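Local coordinates for D-ribulose-5-phosphate 3-epimerase, putative (Plasmodium falciparum, PDB 1TQX), which probably catalyses the interconversion of D-ribulose 5-phosphate and D-xylulose 5-phosphate, using a divalent metal ion such as zinc, at residues E22-M27 / E33-D38; R26-G31 / K63-D68; E94-N97 / R102-Q105; E98-C103 / L130-D135. One frame throughout, in Å; residues are numbered along the deposited sequence.

Contact 1: residues E22-M27 / E33-D38. With ZN (zinc ion), chain D.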
loop_
_atom_site.group_PDB
_atom_site.type_symbol
_atom_site.label_atom_id
_atom_site.label_comp_id
_atom_site.label_asym_id
_atom_site.label_seq_id
_atom_site.Cartn_x
_atom_site.Cartn_y
_atom_site.Cartn_z
ATOM N N GLU A 22 -11.813 -9.944 -12.769
ATOM C CA GLU A 22 -13.198 -9.863 -12.305
ATOM C C GLU A 22 -13.306 -9.203 -10.928
ATOM O O GLU A 22 -14.171 -8.354 -10.703
ATOM C CB GLU A 22 -13.834 -11.264 -12.266
ATOM C CG GLU A 22 -15.335 -11.254 -11.972
ATOM C CD GLU A 22 -15.997 -12.614 -12.184
ATOM O OE1 GLU A 22 -17.072 -12.660 -12.824
ATOM O OE2 GLU A 22 -15.450 -13.632 -11.711
ATOM N N GLU A 23 -12.421 -9.597 -10.017
ATOM C CA GLU A 23 -12.412 -9.048 -8.671
ATOM C C GLU A 23 -12.083 -7.557 -8.654
ATOM O O GLU A 23 -12.663 -6.795 -7.872
ATOM C CB GLU A 23 -11.403 -9.814 -7.805
ATOM C CG GLU A 23 -11.796 -11.270 -7.570
ATOM C CD GLU A 23 -12.778 -11.428 -6.419
ATOM O OE1 GLU A 23 -13.697 -10.593 -6.288
ATOM O OE2 GLU A 23 -12.631 -12.395 -5.648
ATOM N N THR A 24 -11.156 -7.144 -9.513
ATOM C CA THR A 24 -10.759 -5.739 -9.575
ATOM C C THR A 24 -11.861 -4.879 -10.182
ATOM O O THR A 24 -12.099 -3.751 -9.735
ATOM C CB THR A 24 -9.465 -5.557 -10.397
ATOM O OG1 THR A 24 -8.420 -6.360 -9.832
ATOM C CG2 THR A 24 -9.024 -4.098 -10.374
ATOM N N GLN A 25 -12.527 -5.409 -11.205
ATOM C CA GLN A 25 -13.621 -4.692 -11.852
ATOM C C GLN A 25 -14.732 -4.514 -10.817
ATOM O O GLN A 25 -15.380 -3.471 -10.761
ATOM C CB GLN A 25 -14.131 -5.482 -13.067
ATOM C CG GLN A 25 -13.086 -5.608 -14.184
ATOM C CD GLN A 25 -13.539 -6.481 -15.340
ATOM O OE1 GLN A 25 -14.193 -7.503 -15.140
ATOM N NE2 GLN A 25 -13.170 -6.094 -16.560
ATOM N N ARG A 26 -14.935 -5.537 -9.995
ATOM C CA ARG A 26 -15.947 -5.494 -8.949
ATOM C C ARG A 26 -15.604 -4.383 -7.952
ATOM O O ARG A 26 -16.451 -3.556 -7.613
ATOM C CB ARG A 26 -16.010 -6.856 -8.253
ATOM C CG ARG A 26 -17.039 -6.986 -7.148
ATOM C CD ARG A 26 -16.826 -8.313 -6.423
ATOM N NE ARG A 26 -17.196 -8.229 -5.016
ATOM C CZ ARG A 26 -16.603 -8.921 -4.052
ATOM N NH1 ARG A 26 -15.608 -9.751 -4.346
ATOM N NH2 ARG A 26 -17.006 -8.785 -2.794
ATOM N N MET A 27 -14.359 -4.352 -7.484
ATOM C CA MET A 27 -13.944 -3.317 -6.540
ATOM C C MET A 27 -14.128 -1.939 -7.176
ATOM O O MET A 27 -14.536 -0.977 -6.519
ATOM C CB MET A 27 -12.477 -3.519 -6.136
ATOM C CG MET A 27 -12.238 -4.748 -5.247
ATOM S SD MET A 27 -13.193 -4.660 -3.699
ATOM C CE MET A 27 -14.485 -5.859 -4.032
ATOM N N GLU A 33 -11.153 3.511 -4.885
ATOM C CA GLU A 33 -10.312 4.410 -5.675
ATOM C C GLU A 33 -9.033 3.742 -6.186
ATOM O O GLU A 33 -8.599 3.988 -7.312
ATOM C CB GLU A 33 -9.926 5.645 -4.844
ATOM C CG GLU A 33 -11.097 6.544 -4.409
ATOM C CD GLU A 33 -11.789 6.080 -3.126
ATOM O OE1 GLU A 33 -12.731 6.773 -2.688
ATOM O OE2 GLU A 33 -11.402 5.037 -2.551
ATOM N N TRP A 34 -8.438 2.902 -5.346
ATOM C CA TRP A 34 -7.194 2.208 -5.671
ATOM C C TRP A 34 -7.373 0.696 -5.586
ATOM O O TRP A 34 -8.306 0.210 -4.943
ATOM C CB TRP A 34 -6.108 2.580 -4.652
ATOM C CG TRP A 34 -5.540 3.976 -4.718
ATOM C CD1 TRP A 34 -6.091 5.074 -5.311
ATOM C CD2 TRP A 34 -4.313 4.415 -4.127
ATOM N NE1 TRP A 34 -5.280 6.172 -5.124
ATOM C CE2 TRP A 34 -4.183 5.792 -4.397
ATOM C CE3 TRP A 34 -3.310 3.771 -3.382
ATOM C CZ2 TRP A 34 -3.091 6.540 -3.957
ATOM C CZ3 TRP A 34 -2.219 4.516 -2.943
ATOM C CH2 TRP A 34 -2.121 5.890 -3.233
ATOM N N ILE A 35 -6.476 -0.039 -6.241
ATOM C CA ILE A 35 -6.475 -1.495 -6.162
ATOM C C ILE A 35 -5.047 -1.775 -5.688
ATOM O O ILE A 35 -4.082 -1.358 -6.325
ATOM C CB ILE A 35 -6.794 -2.191 -7.529
ATOM C CG1 ILE A 35 -6.993 -3.690 -7.299
ATOM C CG2 ILE A 35 -5.688 -1.952 -8.556
ATOM C CD1 ILE A 35 -8.182 -4.014 -6.402
ATOM N N HIS A 36 -4.926 -2.432 -4.537
ATOM C CA HIS A 36 -3.622 -2.723 -3.946
ATOM C C HIS A 36 -3.088 -4.073 -4.402
ATOM O O HIS A 36 -3.672 -5.121 -4.098
ATOM C CB HIS A 36 -3.739 -2.691 -2.421
ATOM C CG HIS A 36 -2.424 -2.622 -1.716
ATOM N ND1 HIS A 36 -1.663 -1.472 -1.673
ATOM C CD2 HIS A 36 -1.729 -3.557 -1.028
ATOM C CE1 HIS A 36 -0.559 -1.701 -0.989
ATOM N NE2 HIS A 36 -0.574 -2.959 -0.586
ATOM N N LEU A 37 -1.960 -4.045 -5.106
ATOM C CA LEU A 37 -1.352 -5.249 -5.661
ATOM C C LEU A 37 -0.061 -5.666 -4.957
ATOM O O LEU A 37 0.989 -5.052 -5.153
ATOM C CB LEU A 37 -1.081 -5.015 -7.157
ATOM C CG LEU A 37 -2.313 -4.520 -7.927
ATOM C CD1 LEU A 37 -1.914 -3.821 -9.230
ATOM C CD2 LEU A 37 -3.224 -5.712 -8.200
ATOM N N ASP A 38 -0.145 -6.716 -4.143
ATOM C CA ASP A 38 1.017 -7.220 -3.407
ATOM C C ASP A 38 1.888 -8.185 -4.205
ATOM O O ASP A 38 1.449 -9.279 -4.553
ATOM C CB ASP A 38 0.568 -7.925 -2.118
ATOM C CG ASP A 38 0.040 -6.959 -1.080
ATOM O OD1 ASP A 38 0.679 -5.916 -0.866
ATOM O OD2 ASP A 38 -1.003 -7.246 -0.461
HETATM ZN ZN ZN D . 0.616 -4.411 0.632
#
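T24 and I35 meet where the helix lies against the strand, their side chains crossing at about a right angle. The methyl CG2 of T24 sits 3.7 Å from I35 CG1, and the hydroxyl OG1 rests beside the same carbon at 3.9 Å. I35 CG1 stands anti to the backbone N (chi1 -171°), which carries the ethyl branch out to the helix. Its end, CD1, is grazed by M27 CG at 4.3 Å. All three residues are buried; T24 OG1 has its polar partner one turn back, at L20 O. Further out, M27 CE lies over the centre of the R26 guanidinium face, 3.7 Å above the plane. At the edge of that group, in a salt bridge, R26 NH1 donates to the syn lone pair of E23 OE1 at 2.9 Å, a bent bond (138°). Strand 7-10, helix 20-29 and strand 34-40 form a beta-alpha-beta unit of the TIM barrel; I35 faces the helix, and H36 and D38 face inward to the metal. There H36 NE2 binds the zinc ion at 2.2 Å and D38 OD1 binds it at 2.1 Å, with H70 and D179 completing the site. D38 is the predicted proton acceptor of the reaction. Behind H36, D68 on the next strand hydrogen-bonds to ND1 and positions the imidazole, leaving NE2 for the metal.

Contact 2: residues R26-G31 / K63-D68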
loop_
_atom_site.group_PDB
_atom_site.type_symbol
_atom_site.label_atom_id
_atom_site.label_comp_id
_atom_site.label_asym_id
_atom_site.label_seq_id
_atom_site.Cartn_x
_atom_site.Cartn_y
_atom_site.Cartn_z
ATOM N N ARG A 26 -14.935 -5.537 -9.995
ATOM C CA ARG A 26 -15.947 -5.494 -8.949
ATOM C C ARG A 26 -15.604 -4.383 -7.952
ATOM O O ARG A 26 -16.451 -3.556 -7.613
ATOM C CB ARG A 26 -16.010 -6.856 -8.253
ATOM C CG ARG A 26 -17.039 -6.986 -7.148
ATOM C CD ARG A 26 -16.826 -8.313 -6.423
ATOM N NE ARG A 26 -17.196 -8.229 -5.016
ATOM C CZ ARG A 26 -16.603 -8.921 -4.052
ATOM N NH1 ARG A 26 -15.608 -9.751 -4.346
ATOM N NH2 ARG A 26 -17.006 -8.785 -2.794
ATOM N N MET A 27 -14.359 -4.352 -7.484
ATOM C CA MET A 27 -13.944 -3.317 -6.540
ATOM C C MET A 27 -14.128 -1.939 -7.176
ATOM O O MET A 27 -14.536 -0.977 -6.519
ATOM C CB MET A 27 -12.477 -3.519 -6.136
ATOM C CG MET A 27 -12.238 -4.748 -5.247
ATOM S SD MET A 27 -13.193 -4.660 -3.699
ATOM C CE MET A 27 -14.485 -5.859 -4.032
ATOM N N GLU A 28 -13.825 -1.856 -8.464
ATOM C CA GLU A 28 -13.958 -0.613 -9.210
ATOM C C GLU A 28 -15.428 -0.185 -9.229
ATOM O O GLU A 28 -15.748 0.975 -8.977
ATOM C CB GLU A 28 -13.440 -0.825 -10.640
ATOM C CG GLU A 28 -13.252 0.433 -11.468
ATOM C CD GLU A 28 -12.463 0.159 -12.741
ATOM O OE1 GLU A 28 -12.908 -0.685 -13.554
ATOM O OE2 GLU A 28 -11.399 0.783 -12.924
ATOM N N SER A 29 -16.320 -1.132 -9.508
ATOM C CA SER A 29 -17.746 -0.833 -9.566
ATOM C C SER A 29 -18.315 -0.425 -8.207
ATOM O O SER A 29 -19.335 0.267 -8.141
ATOM C CB SER A 29 -18.525 -2.040 -10.101
ATOM O OG SER A 29 -18.609 -3.065 -9.126
ATOM N N LEU A 30 -17.658 -0.848 -7.128
ATOM C CA LEU A 30 -18.116 -0.514 -5.782
ATOM C C LEU A 30 -17.609 0.847 -5.323
ATOM O O LEU A 30 -18.016 1.340 -4.276
ATOM C CB LEU A 30 -17.675 -1.587 -4.779
ATOM C CG LEU A 30 -18.214 -3.002 -5.013
ATOM C CD1 LEU A 30 -17.709 -3.925 -3.913
ATOM C CD2 LEU A 30 -19.743 -2.981 -5.045
ATOM N N GLY A 31 -16.707 1.445 -6.093
ATOM C CA GLY A 31 -16.200 2.754 -5.728
ATOM C C GLY A 31 -14.806 2.815 -5.134
ATOM O O GLY A 31 -14.361 3.887 -4.725
ATOM N N LYS A 63 -10.564 0.260 -15.699
ATOM C CA LYS A 63 -10.864 1.578 -16.225
ATOM C C LYS A 63 -10.113 2.673 -15.484
ATOM O O LYS A 63 -8.944 2.927 -15.764
ATOM C CB LYS A 63 -12.374 1.826 -16.174
ATOM C CG LYS A 63 -13.143 0.949 -17.154
ATOM C CD LYS A 63 -14.648 1.169 -17.096
ATOM C CE LYS A 63 -15.234 0.658 -15.791
ATOM N NZ LYS A 63 -16.722 0.714 -15.796
ATOM N N SER A 64 -10.774 3.308 -14.526
ATOM C CA SER A 64 -10.153 4.394 -13.778
ATOM C C SER A 64 -9.373 4.001 -12.525
ATOM O O SER A 64 -8.578 4.795 -12.029
ATOM C CB SER A 64 -11.217 5.420 -13.377
ATOM O OG SER A 64 -11.868 5.956 -14.512
ATOM N N ILE A 65 -9.569 2.789 -12.018
ATOM C CA ILE A 65 -8.886 2.411 -10.787
ATOM C C ILE A 65 -7.354 2.537 -10.825
ATOM O O ILE A 65 -6.694 2.097 -11.764
ATOM C CB ILE A 65 -9.330 0.997 -10.325
ATOM C CG1 ILE A 65 -9.080 0.855 -8.821
ATOM C CG2 ILE A 65 -8.600 -0.083 -11.117
ATOM C CD1 ILE A 65 -9.905 -0.243 -8.154
ATOM N N PHE A 66 -6.820 3.171 -9.782
ATOM C CA PHE A 66 -5.393 3.453 -9.577
ATOM C C PHE A 66 -4.614 2.181 -9.199
ATOM O O PHE A 66 -4.978 1.490 -8.248
ATOM C CB PHE A 66 -5.307 4.493 -8.453
ATOM C CG PHE A 66 -3.931 5.041 -8.182
ATOM C CD1 PHE A 66 -3.577 6.312 -8.634
ATOM C CD2 PHE A 66 -3.044 4.359 -7.350
ATOM C CE1 PHE A 66 -2.368 6.905 -8.250
ATOM C CE2 PHE A 66 -1.828 4.941 -6.960
ATOM C CZ PHE A 66 -1.495 6.216 -7.409
ATOM N N PHE A 67 -3.545 1.887 -9.935
ATOM C CA PHE A 67 -2.733 0.702 -9.669
ATOM C C PHE A 67 -1.662 0.976 -8.615
ATOM O O PHE A 67 -0.658 1.640 -8.884
ATOM C CB PHE A 67 -2.085 0.202 -10.972
ATOM C CG PHE A 67 -2.954 -0.750 -11.762
ATOM C CD1 PHE A 67 -4.309 -0.488 -11.978
ATOM C CD2 PHE A 67 -2.406 -1.906 -12.314
ATOM C CE1 PHE A 67 -5.097 -1.371 -12.733
ATOM C CE2 PHE A 67 -3.187 -2.792 -13.071
ATOM C CZ PHE A 67 -4.530 -2.522 -13.279
ATOM N N ASP A 68 -1.886 0.460 -7.412
ATOM C CA ASP A 68 -0.965 0.649 -6.299
ATOM C C ASP A 68 -0.208 -0.661 -6.039
ATOM O O ASP A 68 -0.740 -1.603 -5.448
ATOM C CB ASP A 68 -1.781 1.105 -5.085
ATOM C CG ASP A 68 -0.964 1.222 -3.829
ATOM O OD1 ASP A 68 0.193 1.694 -3.889
ATOM O OD2 ASP A 68 -1.508 0.861 -2.762
#
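In the outer layer of the TIM barrel, E28 near the end of helix 20-29 reaches the loop K63-I65, which leads into strand 66-72. The contact is a carboxylate gripping a turn of backbone. E28 OE2 accepts from two amides: K63 N at 2.9 Å comes to the syn lone pair, on the side of OE1, and I65 N, also at 2.9 Å, comes to the anti lone pair. The I65 bond is the straighter, with an N-H...O angle of 166° against 146° for K63. S64 N lies nearby but at a poor angle, so two bonds, not three, fix the carboxylate. E28 can span the gap because its CG is anti to the backbone N (chi1 -168°) and the chain stays extended beyond it. I65 CB lies against the same oxygen, 3.3 Å from E28 OE2, and I65 itself leans on I35 of the neighbouring strand. Just past E28 the helix finishes in a Schellman motif, with G31 at positive phi and G31 N bonded back to E28 O. On the solvent side the K63 chain bends at chi3, bringing CE to 3.5 Å from E28 OE1, while NZ stays 4.6 Å from that oxygen.

Contact 3: residues E94-N97 / R102-Q105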
loop_
_atom_site.group_PDB
_atom_site.type_symbol
_atom_site.label_atom_id
_atom_site.label_comp_id
_atom_site.label_asym_id
_atom_site.label_seq_id
_atom_site.Cartn_x
_atom_site.Cartn_y
_atom_site.Cartn_z
ATOM N N GLU A 94 13.794 -1.665 3.895
ATOM C CA GLU A 94 14.664 -2.787 4.239
ATOM C C GLU A 94 15.258 -3.505 3.033
ATOM O O GLU A 94 16.327 -4.106 3.131
ATOM C CB GLU A 94 13.913 -3.807 5.108
ATOM C CG GLU A 94 13.304 -3.225 6.383
ATOM C CD GLU A 94 11.932 -2.624 6.150
ATOM O OE1 GLU A 94 11.484 -2.610 4.986
ATOM O OE2 GLU A 94 11.296 -2.170 7.125
ATOM N N ALA A 95 14.568 -3.452 1.897
ATOM C CA ALA A 95 15.059 -4.117 0.694
ATOM C C ALA A 95 16.354 -3.467 0.203
ATOM O O ALA A 95 17.155 -4.107 -0.483
ATOM C CB ALA A 95 13.995 -4.071 -0.404
ATOM N N LEU A 96 16.546 -2.198 0.546
ATOM C CA LEU A 96 17.748 -1.466 0.162
ATOM C C LEU A 96 18.672 -1.279 1.362
ATOM O O LEU A 96 19.379 -0.276 1.466
ATOM C CB LEU A 96 17.382 -0.099 -0.432
ATOM C CG LEU A 96 17.074 -0.086 -1.931
ATOM C CD1 LEU A 96 15.990 -1.101 -2.233
ATOM C CD2 LEU A 96 16.644 1.312 -2.373
ATOM N N ASN A 97 18.645 -2.249 2.270
ATOM C CA ASN A 97 19.493 -2.228 3.457
ATOM C C ASN A 97 19.398 -0.956 4.297
ATOM O O ASN A 97 20.374 -0.531 4.919
ATOM C CB ASN A 97 20.945 -2.483 3.044
ATOM C CG ASN A 97 21.144 -3.869 2.459
ATOM O OD1 ASN A 97 22.154 -4.146 1.808
ATOM N ND2 ASN A 97 20.185 -4.753 2.697
ATOM N N ARG A 102 20.617 5.145 -1.261
ATOM C CA ARG A 102 20.098 4.194 -2.237
ATOM C C ARG A 102 18.601 4.381 -2.436
ATOM O O ARG A 102 18.098 4.272 -3.553
ATOM C CB ARG A 102 20.383 2.756 -1.801
ATOM C CG ARG A 102 21.837 2.331 -1.954
ATOM C CD ARG A 102 21.996 0.853 -1.656
ATOM N NE ARG A 102 21.214 0.024 -2.570
ATOM C CZ ARG A 102 20.925 -1.255 -2.356
ATOM N NH1 ARG A 102 21.353 -1.860 -1.255
ATOM N NH2 ARG A 102 20.204 -1.933 -3.240
ATOM N N CYS A 103 17.889 4.659 -1.347
ATOM C CA CYS A 103 16.447 4.866 -1.422
ATOM C C CYS A 103 16.130 6.146 -2.194
ATOM O O CYS A 103 15.191 6.185 -2.994
ATOM C CB CYS A 103 15.842 4.929 -0.015
ATOM S SG CYS A 103 15.858 3.322 0.855
ATOM N N ILE A 104 16.910 7.194 -1.954
ATOM C CA ILE A 104 16.698 8.451 -2.657
ATOM C C ILE A 104 16.877 8.253 -4.166
ATOM O O ILE A 104 16.099 8.775 -4.963
ATOM C CB ILE A 104 17.676 9.539 -2.161
ATOM C CG1 ILE A 104 17.318 9.945 -0.728
ATOM C CG2 ILE A 104 17.621 10.755 -3.079
ATOM C CD1 ILE A 104 18.298 10.913 -0.096
ATOM N N GLN A 105 17.890 7.486 -4.558
ATOM C CA GLN A 105 18.147 7.235 -5.977
ATOM C C GLN A 105 17.016 6.451 -6.655
ATOM O O GLN A 105 16.631 6.765 -7.782
ATOM C CB GLN A 105 19.476 6.488 -6.150
ATOM C CG GLN A 105 19.855 6.192 -7.601
ATOM C CD GLN A 105 19.946 7.449 -8.461
ATOM O OE1 GLN A 105 20.536 8.452 -8.056
ATOM N NE2 GLN A 105 19.370 7.392 -9.660
HETATM O O HOH W 1 19.986 -4.359 -1.034
HETATM O O HOH W 2 23.340 -1.576 0.720
#
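L96 packs against the face of the R102 guanidinium and against C103, where a beta-alpha loop of the TIM barrel joins strand 88-92 to helix 100-111. The guanidinium of R102 folds back over the leucine, its chain bent at chi3 (61°), so that L96 CG lies 3.7 Å from the plane, offset toward the rim of that face. The CD2 branch runs past R102 CB to the helix backbone, 3.5 Å from R102 O. It also makes the apolar contact with C103 SG, at 3.9 Å, and both L96 and C103 go on to pack against F91 of the barrel strand. The polar part runs through water. R102 NH1 donates to two waters near the guanidinium plane: water 1, at 2.9 Å, in turn donates to A95 O, and water 2, at 2.8 Å, donates to N97 OD1. The N97 amide stands almost upright to the guanidinium, the planes 86° apart, with OD1 toward its edge but 3.9 Å from NH1. The arginine thus works in two ways, its flat face shielding a buried leucine and its N-H edge staying hydrated; the waters transmit its hold on the loop, a link probably more pliable than a direct bond.

Contact 4: residues E98-C103 / L130-D135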
loop_
_atom_site.group_PDB
_atom_site.type_symbol
_atom_site.label_atom_id
_atom_site.label_comp_id
_atom_site.label_asym_id
_atom_site.label_seq_id
_atom_site.Cartn_x
_atom_site.Cartn_y
_atom_site.Cartn_z
ATOM N N GLU A 98 18.216 -0.349 4.309
ATOM C CA GLU A 98 17.973 0.849 5.096
ATOM C C GLU A 98 18.946 2.009 4.885
ATOM O O GLU A 98 19.196 2.786 5.807
ATOM C CB GLU A 98 17.932 0.485 6.586
ATOM C CG GLU A 98 16.769 -0.428 6.950
ATOM C CD GLU A 98 16.676 -0.713 8.436
ATOM O OE1 GLU A 98 17.053 0.164 9.238
ATOM O OE2 GLU A 98 16.204 -1.809 8.801
ATOM N N ASP A 99 19.508 2.148 3.693
ATOM C CA ASP A 99 20.402 3.276 3.507
ATOM C C ASP A 99 19.744 4.338 2.630
ATOM O O ASP A 99 19.321 4.088 1.499
ATOM C CB ASP A 99 21.765 2.825 2.971
ATOM C CG ASP A 99 21.799 2.701 1.487
ATOM O OD1 ASP A 99 21.030 1.876 0.951
ATOM O OD2 ASP A 99 22.601 3.430 0.861
ATOM N N THR A 100 19.630 5.522 3.217
ATOM C CA THR A 100 19.005 6.689 2.608
ATOM C C THR A 100 19.401 7.029 1.174
ATOM O O THR A 100 18.536 7.293 0.335
ATOM C CB THR A 100 19.248 7.931 3.489
ATOM O OG1 THR A 100 18.675 7.708 4.782
ATOM C CG2 THR A 100 18.614 9.169 2.865
ATOM N N GLU A 101 20.699 7.038 0.891
ATOM C CA GLU A 101 21.163 7.375 -0.448
ATOM C C GLU A 101 20.610 6.448 -1.523
ATOM O O GLU A 101 20.179 6.908 -2.581
ATOM C CB GLU A 101 22.693 7.382 -0.489
ATOM C CG GLU A 101 23.307 8.449 0.404
ATOM C CD GLU A 101 22.900 9.856 -0.001
ATOM O OE1 GLU A 101 23.183 10.800 0.764
ATOM O OE2 GLU A 101 22.304 10.023 -1.087
ATOM N N ARG A 102 20.617 5.145 -1.261
ATOM C CA ARG A 102 20.098 4.194 -2.237
ATOM C C ARG A 102 18.601 4.381 -2.436
ATOM O O ARG A 102 18.098 4.272 -3.553
ATOM C CB ARG A 102 20.383 2.756 -1.801
ATOM C CG ARG A 102 21.837 2.331 -1.954
ATOM C CD ARG A 102 21.996 0.853 -1.656
ATOM N NE ARG A 102 21.214 0.024 -2.570
ATOM C CZ ARG A 102 20.925 -1.255 -2.356
ATOM N NH1 ARG A 102 21.353 -1.860 -1.255
ATOM N NH2 ARG A 102 20.204 -1.933 -3.240
ATOM N N CYS A 103 17.889 4.659 -1.347
ATOM C CA CYS A 103 16.447 4.866 -1.422
ATOM C C CYS A 103 16.130 6.146 -2.194
ATOM O O CYS A 103 15.191 6.185 -2.994
ATOM C CB CYS A 103 15.842 4.929 -0.015
ATOM S SG CYS A 103 15.858 3.322 0.855
ATOM N N LEU A 130 13.397 7.166 8.328
ATOM C CA LEU A 130 12.912 7.615 7.018
ATOM C C LEU A 130 13.022 9.123 6.791
ATOM O O LEU A 130 12.945 9.587 5.652
ATOM C CB LEU A 130 11.443 7.218 6.823
ATOM C CG LEU A 130 11.050 5.739 6.770
ATOM C CD1 LEU A 130 9.550 5.646 6.559
ATOM C CD2 LEU A 130 11.787 5.029 5.639
ATOM N N VAL A 131 13.190 9.884 7.868
ATOM C CA VAL A 131 13.268 11.337 7.762
ATOM C C VAL A 131 14.149 11.887 6.632
ATOM O O VAL A 131 13.702 12.722 5.847
ATOM C CB VAL A 131 13.697 11.961 9.110
ATOM C CG1 VAL A 131 13.850 13.470 8.968
ATOM C CG2 VAL A 131 12.646 11.650 10.168
ATOM N N PRO A 132 15.406 11.428 6.528
ATOM C CA PRO A 132 16.264 11.942 5.454
ATOM C C PRO A 132 15.640 11.784 4.064
ATOM O O PRO A 132 15.731 12.678 3.220
ATOM C CB PRO A 132 17.539 11.118 5.612
ATOM C CG PRO A 132 17.585 10.858 7.090
ATOM C CD PRO A 132 16.148 10.495 7.391
ATOM N N ILE A 133 14.996 10.645 3.831
ATOM C CA ILE A 133 14.369 10.389 2.541
ATOM C C ILE A 133 13.110 11.223 2.359
ATOM O O ILE A 133 12.905 11.841 1.313
ATOM C CB ILE A 133 13.978 8.910 2.394
ATOM C CG1 ILE A 133 15.196 8.021 2.649
ATOM C CG2 ILE A 133 13.428 8.663 0.995
ATOM C CD1 ILE A 133 14.858 6.551 2.810
ATOM N N LEU A 134 12.267 11.235 3.386
ATOM C CA LEU A 134 11.018 11.976 3.333
ATOM C C LEU A 134 11.222 13.476 3.173
ATOM O O LEU A 134 10.388 14.154 2.578
ATOM C CB LEU A 134 10.183 11.693 4.587
ATOM C CG LEU A 134 9.743 10.234 4.760
ATOM C CD1 LEU A 134 8.918 10.083 6.030
ATOM C CD2 LEU A 134 8.939 9.801 3.543
ATOM N N ASP A 135 12.327 13.996 3.695
ATOM C CA ASP A 135 12.586 15.428 3.586
ATOM C C ASP A 135 12.882 15.889 2.157
ATOM O O ASP A 135 12.806 17.082 1.864
ATOM C CB ASP A 135 13.736 15.841 4.514
ATOM C CG ASP A 135 13.321 15.891 5.977
ATOM O OD1 ASP A 135 12.104 15.875 6.268
ATOM O OD2 ASP A 135 14.216 15.963 6.845
#
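L134 N donates to L130 O at 2.9 Å, one of the shortest polar bonds here, and it winds the short helix 131-134 that sets P132 and I133 against T100 and C103. On the other side the start of helix 100-111 is closed by D99 at the N-cap: C103 N bonds to D99 O, and the capping bond from R102 N to D99 OD2 is weak at 3.4 Å. The two helices meet through van der Waals packing, mostly carbon on carbon. T100 brings its methyl, CG2, anti to the backbone N, and that carbon wedges between two partners, 3.5 Å from P132 CB and 3.6 Å from I133 CG1. The threonine lies crosswise to the proline side chain but runs antiparallel alongside that of I133. Its OG1 stays on the proline side, 3.7 Å from P132 CB. Deeper in, I133 extends its CD1 to C103 CB at 3.4 Å, a pair tighter than ordinary van der Waals contact, and to C103 SG at 3.9 Å. This reach depends on I133 CG1 being anti to its carbonyl carbon (chi1 -54°), with chi2 also extended. The packing therefore grades from the solvent-exposed proline to a buried isoleucine and cysteine. Both of these rest on I119 of strand 116-121, so the two helices lie side by side outside that strand of the TIM barrel, while L130, at the start of the short helical turn, and L134 within it reach on to V142 in strand 141-145.

In the fold
The four contacts form two pairs on opposite sides of the barrel. Contacts 1 and 2 have centres 5 Å apart and share helix 20-29, which packs on strand 34-40 and reaches the loop leading into the neighbouring strand 66-72. The two strands are tied together in the sheet, where L37 N probably hydrogen-bonds to D68 O (2.8 Å). Contacts 3 and 4, centres 7 Å apart, share R102 and C103 on helix 100-111. Contact 1 lies about 28 Å from contact 3 and 30 Å from contact 4, centre to centre. Contact 1 holds two of the zinc ligands, while L96 of contact 3 is about 12 Å from H70, side chain to side chain, and contact 4 lies away from the site.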